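Succinylglutamate desuccinylase (Chromobacterium violaceum, PDB 1YW4) probably hydrolyses N-succinylglutamate to succinate and glutamate, the last step of arginine degradation by the AST pathway, with one zinc ion per subunit. Local coordinates at residues Gly97-Gly101 / Asn102-Asn106; Ser122-Ala125 / Ala126-Glu129. All blocks are in the same frame, centred on the assembly; numbering follows the deposited sequence.

Contact 1: residues Gly97-Gly101 / Asn102-Asn106; sequences GVRYG and NYDMN
Between Tyr100 and Asp104 the chain folds back on itself: their CA atoms lie 5.6 Å apart, and the runs 99-101 and 102-104 point 147° apart, in a turn without regular helix or strand. The Tyr100 ring lies over the returning backbone. One face meets the peptide link between Tyr103 and Asp104, and Asp104 N sits 3.5 Å above the ring plane, displaced toward the rim. At that rim Tyr100 CD2 comes within 3.4 Å of Asp104 CA. The ring is placed there by a first torsion of 56°, which sets CG between the backbone N and the carbonyl carbon. Asp104 CB packs against CD2 and CE2 of the same ring.

Arg99 reaches Asp104 with an extended chain. Arg99 NH2 gives a weak hydrogen bond of 3.4 Å to Asp104 OD2, part of a salt bridge. The carboxylate oxygen comes to the guanidinium edge, near its plane, while the two flat groups stand almost perpendicular, at 86°. Asp104 OD1 accepts a hydrogen bond from His56 NE2 and a weak one from Asn106 N at 2.8 Å. The carboxylate is anchored chiefly by His56 at OD1, with a weaker tie to Arg99 at OD2. A water links the two limbs: it donates to Arg99 O and accepts from Met105 N.

Glu121 steadies the tip of the turn by accepting hydrogen bonds from the backbone N atoms of Gly101, Asn102 and Tyr103. Gly97, with positive phi, ends helix 91-96 in a Schellman motif. The loop borders the zinc site, where His56, Glu59 and His149 bind the metal. Asp104 is a second-shell residue to His56, an Asp-His-zinc arrangement that would help orient the imidazole and could make it a stronger ligand.

Contact 2: residues Ser122-Ala125 / Ala126-Glu129; sequences SVRA and AELE
Arg124 and Leu128 lie one helical turn apart on helix 120-137, and their side chains form the close-packed part of this contact. Leu128 CD2 sits 3.7 Å above the centre of the Arg124 guanidinium, over one face. The arginine chain bends at its second torsion (62°), which turns its end along the helix toward Glu127 and Leu128, further on in the chain. Cys36 of strand 36-39 touches both Arg124 and Leu128. The backbone here is regular helix: Leu128 N bonds Arg124 O at 2.9 Å, and Glu129 N bonds Ala125 O at 3.0 Å.

The Glu127 side is looser. Its side chain is partly exposed and meets Arg124 through a single oxygen. Arg124 NH1 gives Glu127 OE1 a hydrogen bond of 3.1 Å, part of a salt bridge. The N-H...OE1 angle is 143°, well short of straight, though the donor meets OE1 nearly along its C-O bond. The planes of the two groups are 71° apart, so this is not a flat two-pronged pair.

The strongest partner of Arg124 lies outside the segments: NE donates to Ala89 O. NH1 also bonds Pro34 O, and NH2 weakly Phe88 O. The nearby carboxylate and carbonyls would favour a charged guanidinium, and bonds on all three nitrogens, one of them weak, help hold its orientation.

In the fold
Contact 1 closes before contact 2 opens along the chain, and their centres are 13 Å apart. Met105, present as selenomethionine, joins them directly: Met105 CE packs 3.5 Å from Arg124 CG, and Met105 SE lies 4.0 Å from Leu128 CD1. The two contacts differ in their distance from the metal. In contact 1 the Asp104 side chain is about 3 Å from that of His56, nearest atoms, and the Arg99 side chain comes within about 4 Å of the zinc ion. The Leu128 side chain of contact 2 is about 13 Å from it. Contact 1 therefore borders the metal site, and contact 2 lies on a helix farther from it.

Contact 1: residues Gly97-Gly101 / Asn102-Asn106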
loop_
_atom_site.group_PDB
_atom_site.type_symbol
_atom_site.label_atom_id
_atom_site.label_comp_id
_atom_site.label_asym_id
_atom_site.label_seq_id
_atom_site.Cartn_x
_atom_site.Cartn_y
_atom_site.Cartn_z
ATOM N N GLY A 97 -24.000 15.208 28.249
ATOM C CA GLY A 97 -24.249 13.966 27.544
ATOM C C GLY A 97 -24.244 14.115 26.031
ATOM O O GLY A 97 -24.844 13.310 25.312
ATOM N N VAL A 98 -23.559 15.140 25.535
ATOM C CA VAL A 98 -23.503 15.378 24.098
ATOM C C VAL A 98 -22.087 15.215 23.537
ATOM O O VAL A 98 -21.116 15.294 24.274
ATOM C CB VAL A 98 -24.013 16.794 23.769
ATOM C CG1 VAL A 98 -25.460 16.949 24.252
ATOM C CG2 VAL A 98 -23.130 17.833 24.441
ATOM N N ARG A 99 -21.987 14.988 22.229
ATOM C CA ARG A 99 -20.696 14.820 21.576
ATOM C C ARG A 99 -19.870 16.093 21.763
ATOM O O ARG A 99 -18.677 16.036 22.083
ATOM C CB ARG A 99 -20.896 14.527 20.090
ATOM C CG ARG A 99 -19.629 14.177 19.329
ATOM C CD ARG A 99 -19.939 13.929 17.858
ATOM N NE ARG A 99 -18.739 13.700 17.063
ATOM C CZ ARG A 99 -18.092 12.542 17.000
ATOM N NH1 ARG A 99 -18.525 11.494 17.686
ATOM N NH2 ARG A 99 -17.011 12.431 16.242
ATOM N N TYR A 100 -20.517 17.239 21.562
ATOM C CA TYR A 100 -19.876 18.543 21.733
ATOM C C TYR A 100 -20.932 19.635 21.795
ATOM O O TYR A 100 -22.076 19.420 21.399
ATOM C CB TYR A 100 -18.887 18.819 20.597
ATOM C CG TYR A 100 -19.465 18.757 19.198
ATOM C CD1 TYR A 100 -20.267 19.782 18.702
ATOM C CD2 TYR A 100 -19.190 17.673 18.366
ATOM C CE1 TYR A 100 -20.777 19.727 17.403
ATOM C CE2 TYR A 100 -19.691 17.603 17.074
ATOM C CZ TYR A 100 -20.482 18.634 16.597
ATOM O OH TYR A 100 -20.961 18.581 15.305
ATOM N N GLY A 101 -20.551 20.803 22.303
ATOM C CA GLY A 101 -21.496 21.896 22.409
ATOM C C GLY A 101 -21.534 22.794 21.185
ATOM O O GLY A 101 -22.598 23.043 20.626
ATOM N N ASN A 102 -20.370 23.270 20.759
ATOM C CA ASN A 102 -20.285 24.165 19.614
ATOM C C ASN A 102 -19.473 23.600 18.463
ATOM O O ASN A 102 -19.842 23.759 17.303
ATOM C CB ASN A 102 -19.669 25.492 20.055
ATOM C CG ASN A 102 -20.470 26.170 21.135
ATOM O OD1 ASN A 102 -19.910 26.796 22.040
ATOM N ND2 ASN A 102 -21.789 26.058 21.049
ATOM N N TYR A 103 -18.368 22.939 18.798
ATOM C CA TYR A 103 -17.467 22.372 17.800
ATOM C C TYR A 103 -16.802 21.090 18.323
ATOM O O TYR A 103 -16.463 20.994 19.506
ATOM C CB TYR A 103 -16.407 23.420 17.471
ATOM C CG TYR A 103 -15.759 23.293 16.115
ATOM C CD1 TYR A 103 -14.706 22.405 15.902
ATOM C CD2 TYR A 103 -16.164 24.107 15.052
ATOM C CE1 TYR A 103 -14.060 22.333 14.667
ATOM C CE2 TYR A 103 -15.527 24.043 13.812
ATOM C CZ TYR A 103 -14.474 23.157 13.632
ATOM O OH TYR A 103 -13.812 23.120 12.430
ATOM N N ASP A 104 -16.632 20.118 17.432
ATOM C CA ASP A 104 -16.002 18.836 17.751
ATOM C C ASP A 104 -14.585 19.097 18.274
ATOM O O ASP A 104 -13.707 19.530 17.521
ATOM C CB ASP A 104 -15.938 17.963 16.485
ATOM C CG ASP A 104 -15.442 16.546 16.758
ATOM O OD1 ASP A 104 -14.581 16.361 17.643
ATOM O OD2 ASP A 104 -15.900 15.614 16.062
HETATM N N MSE A 105 -14.359 18.831 19.555
HETATM C CA MSE A 105 -13.046 19.068 20.134
HETATM C C MSE A 105 -11.959 18.262 19.452
HETATM O O MSE A 105 -10.823 18.725 19.345
HETATM C CB MSE A 105 -13.047 18.773 21.635
HETATM C CG MSE A 105 -11.732 19.130 22.334
HETATM SE SE MSE A 105 -11.901 19.089 24.263
HETATM C CE MSE A 105 -12.904 20.725 24.473
ATOM N N ASN A 106 -12.277 17.064 18.972
ATOM C CA ASN A 106 -11.221 16.310 18.322
ATOM C C ASN A 106 -10.936 16.800 16.915
ATOM O O ASN A 106 -10.369 16.089 16.087
ATOM C CB ASN A 106 -11.486 14.809 18.328
ATOM C CG ASN A 106 -10.207 14.022 18.573
ATOM O OD1 ASN A 106 -9.261 14.555 19.156
ATOM N ND2 ASN A 106 -10.171 12.765 18.146
HETATM O O HOH W 1 -16.138 17.268 21.520
#

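Contact 2: residues Ser122-Ala125 / Ala126-Glu129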
loop_
_atom_site.group_PDB
_atom_site.type_symbol
_atom_site.label_atom_id
_atom_site.label_comp_id
_atom_site.label_asym_id
_atom_site.label_seq_id
_atom_site.Cartn_x
_atom_site.Cartn_y
_atom_site.Cartn_z
ATOM N N SER A 122 -12.337 25.506 22.295
ATOM C CA SER A 122 -11.037 25.824 21.710
ATOM C C SER A 122 -10.073 26.196 22.832
ATOM O O SER A 122 -8.904 25.824 22.810
ATOM C CB SER A 122 -11.147 26.998 20.724
ATOM O OG SER A 122 -12.038 26.692 19.668
ATOM N N VAL A 123 -10.567 26.947 23.809
ATOM C CA VAL A 123 -9.735 27.329 24.941
ATOM C C VAL A 123 -9.345 26.053 25.702
ATOM O O VAL A 123 -8.202 25.888 26.127
ATOM C CB VAL A 123 -10.491 28.288 25.890
ATOM C CG1 VAL A 123 -9.629 28.623 27.112
ATOM C CG2 VAL A 123 -10.849 29.579 25.136
ATOM N N ARG A 124 -10.308 25.151 25.861
ATOM C CA ARG A 124 -10.069 23.904 26.564
ATOM C C ARG A 124 -9.066 23.027 25.808
ATOM O O ARG A 124 -8.158 22.444 26.402
ATOM C CB ARG A 124 -11.393 23.170 26.753
ATOM C CG ARG A 124 -11.254 21.787 27.353
ATOM C CD ARG A 124 -10.660 21.816 28.752
ATOM N NE ARG A 124 -10.868 20.509 29.376
ATOM C CZ ARG A 124 -10.579 20.209 30.635
ATOM N NH1 ARG A 124 -10.048 21.119 31.441
ATOM N NH2 ARG A 124 -10.844 18.995 31.090
ATOM N N ALA A 125 -9.222 22.934 24.494
ATOM C CA ALA A 125 -8.306 22.147 23.689
ATOM C C ALA A 125 -6.866 22.658 23.863
ATOM O O ALA A 125 -5.933 21.862 24.019
ATOM C CB ALA A 125 -8.716 22.215 22.204
ATOM N N ALA A 126 -6.681 23.982 23.826
ATOM C CA ALA A 126 -5.346 24.570 23.980
ATOM C C ALA A 126 -4.762 24.276 25.359
ATOM O O ALA A 126 -3.566 24.021 25.504
ATOM C CB ALA A 126 -5.399 26.093 23.744
ATOM N N GLU A 127 -5.623 24.295 26.370
ATOM C CA GLU A 127 -5.191 24.005 27.732
ATOM C C GLU A 127 -4.719 22.550 27.828
ATOM O O GLU A 127 -3.692 22.256 28.445
ATOM C CB GLU A 127 -6.345 24.261 28.702
ATOM C CG GLU A 127 -6.059 23.861 30.141
ATOM C CD GLU A 127 -7.211 24.181 31.063
ATOM O OE1 GLU A 127 -8.284 23.560 30.933
ATOM O OE2 GLU A 127 -7.051 25.061 31.923
ATOM N N LEU A 128 -5.469 21.643 27.209
ATOM C CA LEU A 128 -5.129 20.223 27.233
ATOM C C LEU A 128 -3.820 19.943 26.489
ATOM O O LEU A 128 -3.043 19.066 26.892
ATOM C CB LEU A 128 -6.276 19.398 26.635
ATOM C CG LEU A 128 -7.622 19.441 27.386
ATOM C CD1 LEU A 128 -8.640 18.610 26.614
ATOM C CD2 LEU A 128 -7.476 18.911 28.820
ATOM N N GLU A 129 -3.589 20.666 25.393
ATOM C CA GLU A 129 -2.353 20.512 24.618
ATOM C C GLU A 129 -1.179 20.905 25.507
ATOM O O GLU A 129 -0.201 20.175 25.650
ATOM C CB GLU A 129 -2.349 21.435 23.382
ATOM C CG GLU A 129 -3.401 21.128 22.319
ATOM C CD GLU A 129 -3.141 21.854 21.005
ATOM O OE1 GLU A 129 -2.464 22.903 21.028
ATOM O OE2 GLU A 129 -3.617 21.384 19.949
#